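Local coordinates for protein malonyl CoA-ACP transacylase (Xanthomonas oryzae pv. oryzae, PDB 3K89) that probably transfers the malonyl group from malonyl-CoA to holo acyl carrier protein, the reaction that supplies malonyl-ACP for bacterial fatty acid synthesis, at residues 28-33 with 75-80. Sequence-based numbering, arbitrary orientation.
Sequences HPQIRE and VWRLWT
Leu78 lays its CD1 methyl over one face of the His28 imidazole, almost at the middle of the ring: CD1 lies 3.5 Å from the ring centroid and 10° off the normal, a close CH-pi contact. The second methyl, CD2, sits nearer the rim, 3.7 Å from CD2 of His28, so both branches of the leucine fork bear on the same ring. With CG of Leu78 anti to the backbone N (chi1 177°), the fork is carried out toward the ring, and the histidine and leucine side chains cross at about a right angle. The same CD2 methyl of Leu78 also meets CD1 of Ile31, a looser apolar touch at 4.4 Å.

Gln30 reaches across to the helix surface just beside the leucine. Its chain bends at chi2 (-90°), which sets the terminal amide against the start of the Arg77 side chain, with CD of Gln30 3.6 Å from CB of Arg77. From there Arg77 runs on extended past 28-33, and its guanidinium forms a salt bridge with Glu37, further along the same helix 30-42, a second tie between the two helices.

The contact is plain packing, away from the predicted active-site residues. It joins the beginning of helix 30-42, and the turn leading into it, to the last turns of helix 61-81, shortly before strand 86-92 of the parallel sheet. Leu24 of helix 22-27 touches both Ile31 and Leu78, while Tyr305 of helix 302-311 also packs on Leu78.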
loop_
_atom_site.group_PDB
_atom_site.type_symbol
_atom_site.label_atom_id
_atom_site.label_comp_id
_atom_site.label_asym_id
_atom_site.label_seq_id
_atom_site.Cartn_x
_atom_site.Cartn_y
_atom_site.Cartn_z
ATOM N N HIS A 28 -24.576 1.209 -1.381
ATOM C CA HIS A 28 -24.230 0.011 -2.165
ATOM C C HIS A 28 -24.025 -1.220 -1.293
ATOM O O HIS A 28 -22.974 -1.375 -0.640
ATOM C CB HIS A 28 -22.957 0.254 -2.983
ATOM C CG HIS A 28 -23.045 1.440 -3.883
ATOM N ND1 HIS A 28 -23.810 1.445 -5.029
ATOM C CD2 HIS A 28 -22.479 2.666 -3.799
ATOM C CE1 HIS A 28 -23.700 2.623 -5.620
ATOM N NE2 HIS A 28 -22.897 3.381 -4.898
ATOM N N PRO A 29 -25.015 -2.114 -1.288
ATOM C CA PRO A 29 -24.957 -3.324 -0.463
ATOM C C PRO A 29 -23.741 -4.204 -0.764
ATOM O O PRO A 29 -23.283 -4.923 0.125
ATOM C CB PRO A 29 -26.274 -4.049 -0.810
ATOM C CG PRO A 29 -27.190 -2.954 -1.303
ATOM C CD PRO A 29 -26.289 -1.995 -2.034
ATOM N N GLN A 30 -23.222 -4.154 -1.995
ATOM C CA GLN A 30 -22.033 -4.952 -2.346
ATOM C C GLN A 30 -20.866 -4.694 -1.370
ATOM O O GLN A 30 -20.109 -5.602 -1.083
ATOM C CB GLN A 30 -21.611 -4.744 -3.825
ATOM C CG GLN A 30 -20.210 -5.324 -4.214
ATOM C CD GLN A 30 -19.067 -4.303 -4.024
ATOM O OE1 GLN A 30 -19.065 -3.235 -4.633
ATOM N NE2 GLN A 30 -18.109 -4.633 -3.185
ATOM N N ILE A 31 -20.730 -3.479 -0.841
ATOM C CA ILE A 31 -19.576 -3.162 0.006
ATOM C C ILE A 31 -19.456 -4.056 1.250
ATOM O O ILE A 31 -18.437 -4.712 1.459
ATOM C CB ILE A 31 -19.490 -1.658 0.354
ATOM C CG1 ILE A 31 -19.293 -0.871 -0.954
ATOM C CG2 ILE A 31 -18.322 -1.413 1.335
ATOM C CD1 ILE A 31 -19.183 0.592 -0.781
ATOM N N ARG A 32 -20.501 -4.117 2.059
ATOM C CA ARG A 32 -20.456 -4.975 3.244
ATOM C C ARG A 32 -20.383 -6.468 2.889
ATOM O O ARG A 32 -19.832 -7.269 3.653
ATOM C CB ARG A 32 -21.651 -4.695 4.152
ATOM C CG ARG A 32 -21.464 -3.425 4.963
ATOM C CD ARG A 32 -22.723 -3.021 5.677
ATOM N NE ARG A 32 -22.953 -3.850 6.854
ATOM C CZ ARG A 32 -23.915 -3.626 7.746
ATOM N NH1 ARG A 32 -24.740 -2.602 7.588
ATOM N NH2 ARG A 32 -24.047 -4.425 8.793
ATOM N N GLU A 33 -20.927 -6.840 1.730
ATOM C CA GLU A 33 -20.827 -8.219 1.259
ATOM C C GLU A 33 -19.357 -8.583 0.980
ATOM O O GLU A 33 -18.903 -9.678 1.334
ATOM C CB GLU A 33 -21.691 -8.442 0.018
ATOM C CG GLU A 33 -23.172 -8.386 0.321
ATOM C CD GLU A 33 -24.029 -8.349 -0.939
ATOM O OE1 GLU A 33 -23.477 -8.341 -2.066
ATOM O OE2 GLU A 33 -25.273 -8.310 -0.789
ATOM N N VAL A 75 -14.291 -1.196 -3.313
ATOM C CA VAL A 75 -14.427 -0.091 -4.265
ATOM C C VAL A 75 -14.193 -0.589 -5.710
ATOM O O VAL A 75 -14.879 -0.157 -6.640
ATOM C CB VAL A 75 -13.515 1.098 -3.904
ATOM C CG1 VAL A 75 -13.723 2.257 -4.925
ATOM C CG2 VAL A 75 -13.830 1.563 -2.461
ATOM N N TRP A 76 -13.241 -1.516 -5.884
ATOM C CA TRP A 76 -12.965 -2.126 -7.186
ATOM C C TRP A 76 -14.226 -2.784 -7.747
ATOM O O TRP A 76 -14.583 -2.578 -8.911
ATOM C CB TRP A 76 -11.857 -3.183 -7.040
ATOM C CG TRP A 76 -11.655 -4.024 -8.285
ATOM C CD1 TRP A 76 -12.010 -5.344 -8.466
ATOM C CD2 TRP A 76 -11.058 -3.595 -9.506
ATOM N NE1 TRP A 76 -11.642 -5.755 -9.730
ATOM C CE2 TRP A 76 -11.064 -4.706 -10.390
ATOM C CE3 TRP A 76 -10.497 -2.387 -9.940
ATOM C CZ2 TRP A 76 -10.544 -4.637 -11.678
ATOM C CZ3 TRP A 76 -9.981 -2.318 -11.228
ATOM C CH2 TRP A 76 -10.008 -3.441 -12.084
ATOM N N ARG A 77 -14.897 -3.570 -6.915
ATOM C CA ARG A 77 -16.092 -4.309 -7.355
ATOM C C ARG A 77 -17.232 -3.356 -7.693
ATOM O O ARG A 77 -17.982 -3.594 -8.651
ATOM C CB ARG A 77 -16.504 -5.345 -6.316
ATOM C CG ARG A 77 -15.524 -6.518 -6.268
ATOM C CD ARG A 77 -15.902 -7.498 -5.182
ATOM N NE ARG A 77 -15.079 -8.716 -5.228
ATOM C CZ ARG A 77 -15.269 -9.761 -4.420
ATOM N NH1 ARG A 77 -16.228 -9.729 -3.491
ATOM N NH2 ARG A 77 -14.486 -10.832 -4.506
ATOM N N LEU A 78 -17.316 -2.260 -6.944
ATOM C CA LEU A 78 -18.320 -1.228 -7.208
ATOM C C LEU A 78 -18.098 -0.587 -8.568
ATOM O O LEU A 78 -19.022 -0.544 -9.394
ATOM C CB LEU A 78 -18.310 -0.177 -6.089
ATOM C CG LEU A 78 -19.247 1.031 -6.216
ATOM C CD1 LEU A 78 -20.706 0.601 -6.351
ATOM C CD2 LEU A 78 -19.062 1.957 -5.009
ATOM N N TRP A 79 -16.882 -0.087 -8.796
ATOM C CA TRP A 79 -16.513 0.543 -10.061
ATOM C C TRP A 79 -16.781 -0.397 -11.225
ATOM O O TRP A 79 -17.412 -0.008 -12.215
ATOM C CB TRP A 79 -15.027 0.902 -10.043
ATOM C CG TRP A 79 -14.569 1.617 -11.267
ATOM C CD1 TRP A 79 -14.041 1.062 -12.396
ATOM C CD2 TRP A 79 -14.586 3.032 -11.487
ATOM N NE1 TRP A 79 -13.720 2.045 -13.297
ATOM C CE2 TRP A 79 -14.051 3.262 -12.764
ATOM C CE3 TRP A 79 -15.005 4.129 -10.719
ATOM C CZ2 TRP A 79 -13.921 4.548 -13.307
ATOM C CZ3 TRP A 79 -14.865 5.410 -11.252
ATOM C CH2 TRP A 79 -14.334 5.606 -12.538
ATOM N N THR A 80 -16.309 -1.635 -11.097
ATOM C CA THR A 80 -16.408 -2.590 -12.192
ATOM C C THR A 80 -17.871 -2.983 -12.469
ATOM O O THR A 80 -18.241 -3.167 -13.636
ATOM C CB THR A 80 -15.442 -3.805 -12.024
ATOM O OG1 THR A 80 -15.660 -4.448 -10.768
ATOM C CG2 THR A 80 -13.999 -3.343 -12.078
#